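Local atomic coordinates of surface glycoprotein (Trypanosoma brucei, PDB entry 5KLH), a protein that is a transmembrane surface antigen of the procyclic, insect-stage trypanosome, a putative sensor whose bilobed ectodomain is the piece described here. Residues E27-T32 and I79-P84; V36-R41 and V56-T61; K157-A162 and Q201-G206; T174-A179 and P208-E213. All blocks are in the same frame, centred on the assembly; numbering follows the deposited sequence.

Interaction 1 (E27-T32 and I79-P84); sequences ESWTGT and INTVAP
Trp29 and the turn that begins at Ile79 make the dense half of this contact. Val82 lays its CG2 methyl over one face of the indole, 4.0 Å from the centroid of the five-membered ring, a CH-pi contact offset toward the rim. Ile79 reaches the base of the same side chain, its CG2 lying 3.7 Å from Trp29 CA. With Ile79 CG2 anti to the backbone N (the chi1 through CG1 is -64°), that methyl meets Trp29 while CD1 extends toward Thr32 N. The turn is a type II beta turn from Ile79 to Val82, starting on the last residue of strand 72-79, which pairs with Gly31 as an antiparallel non-hydrogen-bonded bridge; Thr58 OG1 of strand 51-63 bonds Trp29 O, tying Trp29 to the sheet. The solvent side is looser and polar. There Asn80 holds the 27-32 segment twice: its backbone N bonds Thr30 O at 2.8 Å, and its side-chain ND2 bonds Ser28 O at 2.9 Å, meeting a lone pair in the carbonyl plane. Thr30 turns its CB away from the turn, and its OG1 comes no nearer than 4.1 Å to Asn80 CB.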
loop_
_atom_site.group_PDB
_atom_site.type_symbol
_atom_site.label_atom_id
_atom_site.label_comp_id
_atom_site.label_asym_id
_atom_site.label_seq_id
_atom_site.Cartn_x
_atom_site.Cartn_y
_atom_site.Cartn_z
ATOM N N GLU A 27 -18.564 -12.842 5.399
ATOM C CA GLU A 27 -18.690 -14.275 5.126
ATOM C C GLU A 27 -19.400 -14.514 3.805
ATOM O O GLU A 27 -19.221 -15.559 3.163
ATOM C CB GLU A 27 -19.435 -14.986 6.262
ATOM C CG GLU A 27 -18.801 -14.782 7.629
ATOM C CD GLU A 27 -17.273 -14.821 7.601
ATOM O OE1 GLU A 27 -16.694 -15.846 7.171
ATOM O OE2 GLU A 27 -16.645 -13.816 8.016
ATOM N N SER A 28 -20.187 -13.528 3.389
ATOM C CA SER A 28 -20.912 -13.614 2.132
ATOM C C SER A 28 -20.108 -13.107 0.939
ATOM O O SER A 28 -20.647 -12.979 -0.158
ATOM C CB SER A 28 -22.224 -12.832 2.232
ATOM O OG SER A 28 -23.048 -13.364 3.257
ATOM N N TRP A 29 -18.821 -12.826 1.139
ATOM C CA TRP A 29 -18.009 -12.244 0.063
ATOM C C TRP A 29 -17.450 -13.307 -0.895
ATOM O O TRP A 29 -16.238 -13.372 -1.184
ATOM C CB TRP A 29 -16.882 -11.387 0.662
ATOM C CG TRP A 29 -17.292 -9.959 0.954
ATOM C CD1 TRP A 29 -18.568 -9.466 1.026
ATOM C CD2 TRP A 29 -16.420 -8.846 1.202
ATOM N NE1 TRP A 29 -18.539 -8.118 1.295
ATOM C CE2 TRP A 29 -17.233 -7.714 1.406
ATOM C CE3 TRP A 29 -15.025 -8.696 1.271
ATOM C CZ2 TRP A 29 -16.706 -6.452 1.684
ATOM C CZ3 TRP A 29 -14.503 -7.437 1.534
ATOM C CH2 TRP A 29 -15.342 -6.335 1.737
ATOM N N THR A 30 -18.351 -14.161 -1.369
ATOM C CA THR A 30 -18.015 -15.145 -2.384
ATOM C C THR A 30 -18.174 -14.497 -3.751
ATOM O O THR A 30 -18.790 -13.433 -3.865
ATOM C CB THR A 30 -18.926 -16.355 -2.300
ATOM O OG1 THR A 30 -20.276 -15.872 -2.234
ATOM C CG2 THR A 30 -18.605 -17.177 -1.053
ATOM N N GLY A 31 -17.648 -15.148 -4.784
ATOM C CA GLY A 31 -17.727 -14.617 -6.131
ATOM C C GLY A 31 -16.458 -14.920 -6.905
ATOM O O GLY A 31 -15.833 -15.966 -6.700
ATOM N N THR A 32 -16.072 -14.010 -7.794
ATOM C CA THR A 32 -14.883 -14.212 -8.626
ATOM C C THR A 32 -14.039 -12.956 -8.765
ATOM O O THR A 32 -14.542 -11.838 -8.660
ATOM C CB THR A 32 -15.242 -14.697 -10.053
ATOM O OG1 THR A 32 -16.225 -13.821 -10.620
ATOM C CG2 THR A 32 -15.779 -16.121 -10.041
ATOM N N ILE A 79 -17.878 -9.692 -6.623
ATOM C CA ILE A 79 -18.031 -10.269 -5.299
ATOM C C ILE A 79 -19.425 -9.963 -4.785
ATOM O O ILE A 79 -19.887 -8.822 -4.864
ATOM C CB ILE A 79 -16.971 -9.712 -4.341
ATOM C CG1 ILE A 79 -15.575 -10.127 -4.824
ATOM C CG2 ILE A 79 -17.206 -10.194 -2.909
ATOM C CD1 ILE A 79 -15.289 -11.650 -4.683
ATOM N N ASN A 80 -20.100 -10.995 -4.292
ATOM C CA ASN A 80 -21.422 -10.865 -3.691
ATOM C C ASN A 80 -21.441 -9.726 -2.670
ATOM O O ASN A 80 -20.580 -9.668 -1.791
ATOM C CB ASN A 80 -21.814 -12.204 -3.043
ATOM C CG ASN A 80 -23.212 -12.201 -2.477
ATOM O OD1 ASN A 80 -24.164 -11.790 -3.141
ATOM N ND2 ASN A 80 -23.347 -12.670 -1.239
ATOM N N THR A 81 -22.410 -8.818 -2.838
ATOM C CA THR A 81 -22.676 -7.637 -2.004
ATOM C C THR A 81 -21.715 -6.466 -2.258
ATOM O O THR A 81 -21.873 -5.411 -1.661
ATOM C CB THR A 81 -22.683 -7.955 -0.451
ATOM O OG1 THR A 81 -21.349 -8.122 0.056
ATOM C CG2 THR A 81 -23.527 -9.189 -0.133
ATOM N N VAL A 82 -20.754 -6.636 -3.166
ATOM C CA VAL A 82 -19.873 -5.532 -3.546
ATOM C C VAL A 82 -20.196 -5.055 -4.963
ATOM O O VAL A 82 -20.115 -5.837 -5.913
ATOM C CB VAL A 82 -18.371 -5.960 -3.467
ATOM C CG1 VAL A 82 -17.460 -4.779 -3.765
ATOM C CG2 VAL A 82 -18.052 -6.522 -2.091
ATOM N N ALA A 83 -20.587 -3.790 -5.118
ATOM C CA ALA A 83 -20.837 -3.261 -6.462
ATOM C C ALA A 83 -19.635 -3.540 -7.355
ATOM O O ALA A 83 -18.520 -3.175 -7.006
ATOM C CB ALA A 83 -21.118 -1.768 -6.423
ATOM N N PRO A 84 -19.856 -4.205 -8.503
ATOM C CA PRO A 84 -18.705 -4.584 -9.324
ATOM C C PRO A 84 -17.820 -3.401 -9.706
ATOM O O PRO A 84 -18.297 -2.278 -9.933
ATOM C CB PRO A 84 -19.351 -5.198 -10.568
ATOM C CG PRO A 84 -20.669 -5.715 -10.072
ATOM C CD PRO A 84 -21.122 -4.733 -9.045
#

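Interaction 2 (V36-R41 and V56-T61); sequences VKATVR and VYTEAT
Strands 39-41 and 56-61 run antiparallel with their axes 4.5 Å apart at closest and their directions at 142°, Thr39 with Glu59 and Arg41 with Tyr57 being hydrogen-bonded pairs around the non-hydrogen-bonded Val40 and Thr58. On the face carrying Thr39, Arg41, Tyr57 and Glu59, Arg41 lays its CB over the Tyr57 ring, 3.8 Å from the centroid. Its chain bends at chi2 (-78°), which swings the guanidinium back across to Glu59, while Thr39 CG2 sits over the centre of that flat group. Arg41 NE gives a 3.0 Å bond to Glu59 OE1, which it meets from the anti side, 29° out of the carboxylate plane; NH2 adds only a weak one. The two strands form a beta hairpin, and this salt bridge crosses it diagonally, since Arg41 pairs with Tyr57 and not with Glu59. A water donates to Lys37 O and Glu59 O and accepts from Thr39 OG1, bridging the strands where the pairing gives out. On the other face Val40 CG1 meets Val56 CG1 at 3.8 Å. Past the paired part, Val36 CG1 rests 3.9 Å from Ala60 CB.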
loop_
_atom_site.group_PDB
_atom_site.type_symbol
_atom_site.label_atom_id
_atom_site.label_comp_id
_atom_site.label_asym_id
_atom_site.label_seq_id
_atom_site.Cartn_x
_atom_site.Cartn_y
_atom_site.Cartn_z
ATOM N N VAL A 36 -11.843 -16.002 -11.684
ATOM C CA VAL A 36 -11.279 -16.997 -10.770
ATOM C C VAL A 36 -12.072 -17.020 -9.463
ATOM O O VAL A 36 -12.346 -15.972 -8.881
ATOM C CB VAL A 36 -9.792 -16.723 -10.467
ATOM C CG1 VAL A 36 -9.227 -17.811 -9.549
ATOM C CG2 VAL A 36 -8.987 -16.668 -11.752
ATOM N N LYS A 37 -12.455 -18.211 -9.005
ATOM C CA LYS A 37 -13.286 -18.330 -7.806
ATOM C C LYS A 37 -12.618 -17.725 -6.573
ATOM O O LYS A 37 -11.476 -18.060 -6.263
ATOM C CB LYS A 37 -13.613 -19.795 -7.517
ATOM C CG LYS A 37 -14.534 -19.974 -6.321
ATOM C CD LYS A 37 -14.925 -21.433 -6.137
ATOM C CE LYS A 37 -15.944 -21.562 -5.023
ATOM N NZ LYS A 37 -16.471 -22.954 -4.888
ATOM N N ALA A 38 -13.338 -16.858 -5.871
ATOM C CA ALA A 38 -12.823 -16.229 -4.653
ATOM C C ALA A 38 -13.050 -17.095 -3.420
ATOM O O ALA A 38 -13.986 -17.893 -3.371
ATOM C CB ALA A 38 -13.471 -14.877 -4.451
ATOM N N THR A 39 -12.217 -16.898 -2.404
ATOM C CA THR A 39 -12.348 -17.625 -1.161
ATOM C C THR A 39 -12.253 -16.641 -0.021
ATOM O O THR A 39 -11.292 -15.891 0.047
ATOM C CB THR A 39 -11.238 -18.694 -1.011
ATOM O OG1 THR A 39 -11.261 -19.574 -2.141
ATOM C CG2 THR A 39 -11.428 -19.494 0.269
ATOM N N VAL A 40 -13.248 -16.630 0.860
ATOM C CA VAL A 40 -13.182 -15.797 2.050
ATOM C C VAL A 40 -12.191 -16.392 3.038
ATOM O O VAL A 40 -12.278 -17.573 3.383
ATOM C CB VAL A 40 -14.567 -15.662 2.719
ATOM C CG1 VAL A 40 -14.471 -14.857 4.022
ATOM C CG2 VAL A 40 -15.523 -15.001 1.763
ATOM N N ARG A 41 -11.257 -15.559 3.495
ATOM C CA ARG A 41 -10.183 -15.983 4.375
ATOM C C ARG A 41 -10.274 -15.266 5.700
ATOM O O ARG A 41 -10.429 -14.045 5.745
ATOM C CB ARG A 41 -8.814 -15.687 3.750
ATOM C CG ARG A 41 -8.509 -16.414 2.460
ATOM C CD ARG A 41 -8.108 -17.834 2.709
ATOM N NE ARG A 41 -7.777 -18.556 1.481
ATOM C CZ ARG A 41 -7.637 -19.878 1.440
ATOM N NH1 ARG A 41 -7.813 -20.579 2.549
ATOM N NH2 ARG A 41 -7.335 -20.500 0.309
ATOM N N VAL A 56 -10.513 -10.234 7.977
ATOM C CA VAL A 56 -11.231 -11.064 7.027
ATOM C C VAL A 56 -11.146 -10.435 5.645
ATOM O O VAL A 56 -11.406 -9.242 5.489
ATOM C CB VAL A 56 -12.715 -11.235 7.421
ATOM C CG1 VAL A 56 -13.429 -12.087 6.384
ATOM C CG2 VAL A 56 -12.833 -11.873 8.791
ATOM N N TYR A 57 -10.749 -11.218 4.647
ATOM C CA TYR A 57 -10.707 -10.716 3.280
ATOM C C TYR A 57 -11.182 -11.811 2.332
ATOM O O TYR A 57 -11.281 -12.972 2.715
ATOM C CB TYR A 57 -9.291 -10.245 2.918
ATOM C CG TYR A 57 -8.215 -11.296 3.073
ATOM C CD1 TYR A 57 -7.566 -11.472 4.287
ATOM C CD2 TYR A 57 -7.830 -12.089 1.999
ATOM C CE1 TYR A 57 -6.579 -12.434 4.435
ATOM C CE2 TYR A 57 -6.846 -13.044 2.138
ATOM C CZ TYR A 57 -6.226 -13.209 3.360
ATOM O OH TYR A 57 -5.244 -14.156 3.497
ATOM N N THR A 58 -11.498 -11.455 1.101
ATOM C CA THR A 58 -11.745 -12.484 0.103
ATOM C C THR A 58 -10.655 -12.388 -0.967
ATOM O O THR A 58 -10.147 -11.293 -1.253
ATOM C CB THR A 58 -13.159 -12.370 -0.481
ATOM O OG1 THR A 58 -13.461 -13.545 -1.230
ATOM C CG2 THR A 58 -13.298 -11.146 -1.389
ATOM N N GLU A 59 -10.248 -13.536 -1.512
ATOM C CA GLU A 59 -9.044 -13.581 -2.348
ATOM C C GLU A 59 -9.123 -14.588 -3.475
ATOM O O GLU A 59 -9.843 -15.578 -3.387
ATOM C CB GLU A 59 -7.801 -13.898 -1.499
ATOM C CG GLU A 59 -7.816 -15.282 -0.823
ATOM C CD GLU A 59 -7.338 -16.418 -1.726
ATOM O OE1 GLU A 59 -7.620 -17.596 -1.399
ATOM O OE2 GLU A 59 -6.668 -16.145 -2.750
ATOM N N ALA A 60 -8.350 -14.331 -4.522
ATOM C CA ALA A 60 -8.128 -15.310 -5.558
ATOM C C ALA A 60 -6.789 -15.004 -6.198
ATOM O O ALA A 60 -6.337 -13.855 -6.181
ATOM C CB ALA A 60 -9.269 -15.284 -6.590
ATOM N N THR A 61 -6.149 -16.039 -6.733
ATOM C CA THR A 61 -4.916 -15.872 -7.497
ATOM C C THR A 61 -5.280 -15.763 -8.970
ATOM O O THR A 61 -5.877 -16.679 -9.538
ATOM C CB THR A 61 -3.954 -17.042 -7.271
ATOM O OG1 THR A 61 -3.603 -17.092 -5.885
ATOM C CG2 THR A 61 -2.683 -16.867 -8.091
HETATM O O HOH W 1 -9.691 -18.271 -4.240
HETATM O O HOH W 2 -7.233 -19.677 -2.673
#

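Interaction 3 (K157-A162 and Q201-G206); sequences KLYLVA and QLYSEG
Gln201 O accepts the Leu160 amide N at 2.8 Å in the parallel pairing of strands 157-162 and 201-204. Gln201 N bonds Leu158 O, so Gln201 grips both neighbours of Tyr159; Tyr203 repeats the pattern about Val161, and Glu205 N closes the series on Ala162 O. One face carries Tyr159, Gln201, Val161 and Tyr203. The two tyrosine side chains run alongside each other in the same direction, with Tyr203 CE1 at the edge of the Tyr159 ring, 4.0 Å from CD2. Gln201 extends beside Tyr159, its amide plane turned 67° from that ring; Tyr203 OH donates to Gln201 OE1 at 3.0 Å, which helps fix the amide's rotation. At the amide's other end, Lys157 CD packs 3.6 Å from Gln201 NE2. Farther along this face Val161 CG1 touches Glu205 CG, whose carboxylate bonds Ser173. On the reverse face Leu202 has CG anti to its backbone nitrogen (chi1 175°), and its CD1 reaches across to Leu160 CB at 3.8 Å. Strand 197-204 is central here: strand 51-63 pairs with it antiparallel, Leu202 also packs against Ile79 of strand 72-79, and Tyr203 stacks on Phe209 of helix 208-215.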
loop_
_atom_site.group_PDB
_atom_site.type_symbol
_atom_site.label_atom_id
_atom_site.label_comp_id
_atom_site.label_asym_id
_atom_site.label_seq_id
_atom_site.Cartn_x
_atom_site.Cartn_y
_atom_site.Cartn_z
ATOM N N LYS A 157 1.092 -9.036 -5.281
ATOM C CA LYS A 157 -0.078 -9.060 -4.410
ATOM C C LYS A 157 -0.791 -7.726 -4.565
ATOM O O LYS A 157 -0.201 -6.682 -4.318
ATOM C CB LYS A 157 0.334 -9.316 -2.953
ATOM C CG LYS A 157 -0.823 -9.669 -2.037
ATOM C CD LYS A 157 -0.343 -10.243 -0.697
ATOM C CE LYS A 157 0.636 -11.399 -0.888
ATOM N NZ LYS A 157 1.135 -11.939 0.414
ATOM N N LEU A 158 -2.056 -7.767 -4.986
ATOM C CA LEU A 158 -2.833 -6.565 -5.192
ATOM C C LEU A 158 -3.869 -6.473 -4.083
ATOM O O LEU A 158 -4.639 -7.410 -3.903
ATOM C CB LEU A 158 -3.505 -6.604 -6.565
ATOM C CG LEU A 158 -4.410 -5.416 -6.897
ATOM C CD1 LEU A 158 -3.574 -4.196 -7.164
ATOM C CD2 LEU A 158 -5.282 -5.744 -8.093
ATOM N N TYR A 159 -3.847 -5.386 -3.316
ATOM C CA TYR A 159 -4.791 -5.183 -2.210
ATOM C C TYR A 159 -5.878 -4.204 -2.591
ATOM O O TYR A 159 -5.573 -3.069 -2.964
ATOM C CB TYR A 159 -4.070 -4.642 -0.972
ATOM C CG TYR A 159 -2.952 -5.501 -0.445
ATOM C CD1 TYR A 159 -1.706 -5.517 -1.071
ATOM C CD2 TYR A 159 -3.121 -6.254 0.702
ATOM C CE1 TYR A 159 -0.671 -6.289 -0.569
ATOM C CE2 TYR A 159 -2.088 -7.024 1.210
ATOM C CZ TYR A 159 -0.868 -7.030 0.567
ATOM O OH TYR A 159 0.165 -7.783 1.070
ATOM N N LEU A 160 -7.141 -4.611 -2.474
ATOM C CA LEU A 160 -8.255 -3.749 -2.839
ATOM C C LEU A 160 -9.125 -3.526 -1.619
ATOM O O LEU A 160 -9.119 -4.355 -0.709
ATOM C CB LEU A 160 -9.074 -4.370 -3.977
ATOM C CG LEU A 160 -8.282 -4.724 -5.234
ATOM C CD1 LEU A 160 -9.143 -5.475 -6.255
ATOM C CD2 LEU A 160 -7.743 -3.456 -5.861
ATOM N N VAL A 161 -9.851 -2.409 -1.589
ATOM C CA VAL A 161 -10.690 -2.087 -0.434
ATOM C C VAL A 161 -12.101 -1.687 -0.840
ATOM O O VAL A 161 -12.304 -0.881 -1.761
ATOM C CB VAL A 161 -10.044 -0.954 0.416
ATOM C CG1 VAL A 161 -10.821 -0.708 1.695
ATOM C CG2 VAL A 161 -8.607 -1.298 0.768
ATOM N N ALA A 162 -13.075 -2.275 -0.152
ATOM C CA ALA A 162 -14.479 -1.887 -0.323
ATOM C C ALA A 162 -14.992 -1.165 0.911
ATOM O O ALA A 162 -14.625 -1.503 2.034
ATOM C CB ALA A 162 -15.348 -3.112 -0.605
ATOM N N GLN A 201 -6.416 -9.554 -2.985
ATOM C CA GLN A 201 -7.131 -9.591 -1.713
ATOM C C GLN A 201 -8.042 -8.382 -1.557
ATOM O O GLN A 201 -7.598 -7.231 -1.688
ATOM C CB GLN A 201 -6.139 -9.651 -0.533
ATOM C CG GLN A 201 -5.195 -10.854 -0.598
ATOM C CD GLN A 201 -4.212 -10.924 0.561
ATOM O OE1 GLN A 201 -4.274 -10.128 1.495
ATOM N NE2 GLN A 201 -3.298 -11.892 0.503
ATOM N N LEU A 202 -9.315 -8.636 -1.263
ATOM C CA LEU A 202 -10.272 -7.547 -1.062
ATOM C C LEU A 202 -10.653 -7.463 0.416
ATOM O O LEU A 202 -11.166 -8.429 0.992
ATOM C CB LEU A 202 -11.519 -7.742 -1.942
ATOM C CG LEU A 202 -12.661 -6.743 -1.744
ATOM C CD1 LEU A 202 -12.281 -5.373 -2.283
ATOM C CD2 LEU A 202 -13.961 -7.229 -2.379
ATOM N N TYR A 203 -10.347 -6.317 1.026
ATOM C CA TYR A 203 -10.687 -6.006 2.415
ATOM C C TYR A 203 -11.864 -5.064 2.500
ATOM O O TYR A 203 -12.169 -4.329 1.538
ATOM C CB TYR A 203 -9.502 -5.347 3.133
ATOM C CG TYR A 203 -8.360 -6.286 3.383
ATOM C CD1 TYR A 203 -7.431 -6.543 2.394
ATOM C CD2 TYR A 203 -8.215 -6.924 4.614
ATOM C CE1 TYR A 203 -6.374 -7.433 2.618
ATOM C CE2 TYR A 203 -7.174 -7.803 4.847
ATOM C CZ TYR A 203 -6.259 -8.055 3.842
ATOM O OH TYR A 203 -5.211 -8.936 4.058
ATOM N N SER A 204 -12.499 -5.030 3.666
ATOM C CA SER A 204 -13.430 -3.947 3.959
ATOM C C SER A 204 -12.658 -2.822 4.649
ATOM O O SER A 204 -11.642 -3.075 5.299
ATOM C CB SER A 204 -14.608 -4.425 4.821
ATOM O OG SER A 204 -14.197 -4.766 6.136
ATOM N N GLU A 205 -13.123 -1.587 4.467
ATOM C CA GLU A 205 -12.480 -0.412 5.047
ATOM C C GLU A 205 -12.229 -0.519 6.538
ATOM O O GLU A 205 -11.218 -0.030 7.029
ATOM C CB GLU A 205 -13.319 0.856 4.801
ATOM C CG GLU A 205 -13.161 1.468 3.454
ATOM C CD GLU A 205 -13.797 2.848 3.374
ATOM O OE1 GLU A 205 -14.769 3.127 4.129
ATOM O OE2 GLU A 205 -13.349 3.636 2.528
ATOM N N GLY A 206 -13.172 -1.104 7.270
ATOM C CA GLY A 206 -13.021 -1.173 8.714
ATOM C C GLY A 206 -12.201 -2.351 9.216
ATOM O O GLY A 206 -12.150 -2.595 10.428
#

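Interaction 4 (T174-A179 and P208-E213); sequences TQYQSA and PFIALE
The Tyr176 ring receives the CG2 methyl of Ile210 obliquely, 4.1 Å from its centroid and 30° off the normal, an off-centre CH-pi contact; the ring also meets Phe183 edge-to-face. CE2 is the ring atom nearest that methyl, at 3.6 Å. The second flat group, the Phe209 ring, turns CE1 to Ala179, 4.0 Å from its CB. Ile210 divides its branches between Tyr176 and Ala179. Its CG1 is anti to the carbonyl carbon (chi1 -71°) and runs 3.7 Å from Ala179 CB, while CG2, on the other branch, serves Tyr176. The contact is thus apolar, one side of a short helix packed on an irregular loop. Ala179 O is buried among carbons, with Phe209 CE1 at 3.8 Å and Glu213 CG at 3.5 Å, and finds no polar partner in the model. The polar ends of its neighbours are provided for: Glu213 OE1 accepts from Tyr181 N, and Tyr176 OH bonds Arg214. Strand 145-164 packs against the loop: its Val161 touches both Tyr176 and Ile210, and its Tyr159 packs on Ala179; from the helix, Ala211 and Leu212 reach helix 12-20, and Phe209 and Leu212 reach strand 36-47.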
loop_
_atom_site.group_PDB
_atom_site.type_symbol
_atom_site.label_atom_id
_atom_site.label_comp_id
_atom_site.label_asym_id
_atom_site.label_seq_id
_atom_site.Cartn_x
_atom_site.Cartn_y
_atom_site.Cartn_z
ATOM N N THR A 174 -13.377 4.938 -1.720
ATOM C CA THR A 174 -12.890 6.211 -2.213
ATOM C C THR A 174 -11.545 6.560 -1.590
ATOM O O THR A 174 -10.619 7.001 -2.272
ATOM C CB THR A 174 -13.893 7.339 -1.893
ATOM O OG1 THR A 174 -15.142 7.054 -2.529
ATOM C CG2 THR A 174 -13.366 8.665 -2.374
ATOM N N GLN A 175 -11.429 6.338 -0.287
ATOM C CA GLN A 175 -10.268 6.808 0.446
ATOM C C GLN A 175 -9.093 5.831 0.354
ATOM O O GLN A 175 -7.928 6.238 0.286
ATOM C CB GLN A 175 -10.633 7.049 1.906
ATOM C CG GLN A 175 -9.576 7.828 2.664
ATOM C CD GLN A 175 -9.282 9.154 1.994
ATOM O OE1 GLN A 175 -10.150 10.007 1.899
ATOM N NE2 GLN A 175 -8.054 9.321 1.496
ATOM N N TYR A 176 -9.382 4.541 0.342
ATOM C CA TYR A 176 -8.297 3.562 0.332
ATOM C C TYR A 176 -8.166 2.899 -1.023
ATOM O O TYR A 176 -9.050 2.140 -1.429
ATOM C CB TYR A 176 -8.531 2.500 1.413
ATOM C CG TYR A 176 -8.497 3.036 2.823
ATOM C CD1 TYR A 176 -9.654 3.512 3.441
ATOM C CD2 TYR A 176 -7.308 3.078 3.536
ATOM C CE1 TYR A 176 -9.609 4.007 4.729
ATOM C CE2 TYR A 176 -7.261 3.575 4.821
ATOM C CZ TYR A 176 -8.414 4.026 5.409
ATOM O OH TYR A 176 -8.378 4.526 6.684
ATOM N N GLN A 177 -7.066 3.171 -1.727
ATOM C CA GLN A 177 -6.820 2.553 -3.023
ATOM C C GLN A 177 -5.978 1.297 -2.832
ATOM O O GLN A 177 -5.727 0.556 -3.774
ATOM C CB GLN A 177 -6.131 3.528 -3.983
ATOM C CG GLN A 177 -7.046 4.640 -4.548
ATOM C CD GLN A 177 -6.783 6.001 -3.922
ATOM O OE1 GLN A 177 -6.109 6.106 -2.901
ATOM N NE2 GLN A 177 -7.306 7.053 -4.541
ATOM N N SER A 178 -5.508 1.100 -1.603
ATOM C CA SER A 178 -4.874 -0.146 -1.189
ATOM C C SER A 178 -5.137 -0.363 0.290
ATOM O O SER A 178 -5.405 0.603 1.021
ATOM C CB SER A 178 -3.361 -0.115 -1.469
ATOM O OG SER A 178 -2.725 -1.279 -0.935
ATOM N N ALA A 179 -5.063 -1.620 0.729
ATOM C CA ALA A 179 -5.134 -1.906 2.160
ATOM C C ALA A 179 -3.808 -1.652 2.845
ATOM O O ALA A 179 -3.760 -1.546 4.071
ATOM C CB ALA A 179 -5.575 -3.353 2.409
ATOM N N PRO A 208 -9.341 -4.640 10.714
ATOM C CA PRO A 208 -8.220 -4.302 11.592
ATOM C C PRO A 208 -6.869 -4.310 10.872
ATOM O O PRO A 208 -5.927 -3.660 11.325
ATOM C CB PRO A 208 -8.283 -5.405 12.654
ATOM C CG PRO A 208 -9.752 -5.716 12.754
ATOM C CD PRO A 208 -10.199 -5.690 11.297
ATOM N N PHE A 209 -6.760 -5.049 9.772
ATOM C CA PHE A 209 -5.521 -5.019 8.992
ATOM C C PHE A 209 -5.246 -3.587 8.506
ATOM O O PHE A 209 -4.111 -3.096 8.584
ATOM C CB PHE A 209 -5.609 -5.993 7.803
ATOM C CG PHE A 209 -4.376 -6.020 6.925
ATOM C CD1 PHE A 209 -4.262 -5.168 5.844
ATOM C CD2 PHE A 209 -3.362 -6.930 7.161
ATOM C CE1 PHE A 209 -3.144 -5.188 5.032
ATOM C CE2 PHE A 209 -2.240 -6.961 6.349
ATOM C CZ PHE A 209 -2.135 -6.087 5.281
ATOM N N ILE A 210 -6.281 -2.927 8.001
ATOM C CA ILE A 210 -6.133 -1.565 7.494
ATOM C C ILE A 210 -5.924 -0.599 8.665
ATOM O O ILE A 210 -5.041 0.259 8.615
ATOM C CB ILE A 210 -7.343 -1.157 6.646
ATOM C CG1 ILE A 210 -7.320 -1.928 5.322
ATOM C CG2 ILE A 210 -7.359 0.350 6.424
ATOM C CD1 ILE A 210 -8.564 -1.741 4.465
ATOM N N ALA A 211 -6.704 -0.765 9.735
ATOM C CA ALA A 211 -6.512 0.052 10.938
ATOM C C ALA A 211 -5.092 -0.048 11.502
ATOM O O ALA A 211 -4.497 0.968 11.879
ATOM C CB ALA A 211 -7.528 -0.326 11.996
ATOM N N LEU A 212 -4.540 -1.261 11.557
ATOM C CA LEU A 212 -3.180 -1.449 12.030
ATOM C C LEU A 212 -2.175 -0.770 11.102
ATOM O O LEU A 212 -1.251 -0.100 11.575
ATOM C CB LEU A 212 -2.871 -2.944 12.172
ATOM C CG LEU A 212 -1.571 -3.323 12.868
ATOM C CD1 LEU A 212 -1.589 -2.805 14.312
ATOM C CD2 LEU A 212 -1.377 -4.831 12.837
ATOM N N GLU A 213 -2.366 -0.923 9.788
ATOM C CA GLU A 213 -1.497 -0.286 8.807
ATOM C C GLU A 213 -1.484 1.212 9.033
ATOM O O GLU A 213 -0.435 1.849 8.999
ATOM C CB GLU A 213 -1.968 -0.580 7.372
ATOM C CG GLU A 213 -1.629 -1.968 6.877
ATOM C CD GLU A 213 -0.140 -2.162 6.623
ATOM O OE1 GLU A 213 0.460 -1.381 5.855
ATOM O OE2 GLU A 213 0.452 -3.105 7.193
#

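In the fold
From the N terminus, interaction 1 comes first, closing a loop from 27-32 to 79-84 that is rich in strand. Interaction 2 is nested inside it as a hairpin, and the two touch through Gly31 O and Ala38 N. The chain then runs out through strand 85-100 and back along strand 145-164, where 157-162 opens interaction 3. Interaction 4 opens before that loop shuts and closes after it, so the two cross, their centres about 7 Å apart. Strand 197-204, itself part of interaction 3, links all four contacts: it pairs with strand 51-63 of interaction 2, receives Trp29 of interaction 1, and leads through residues 205-207 into the helix of interaction 4.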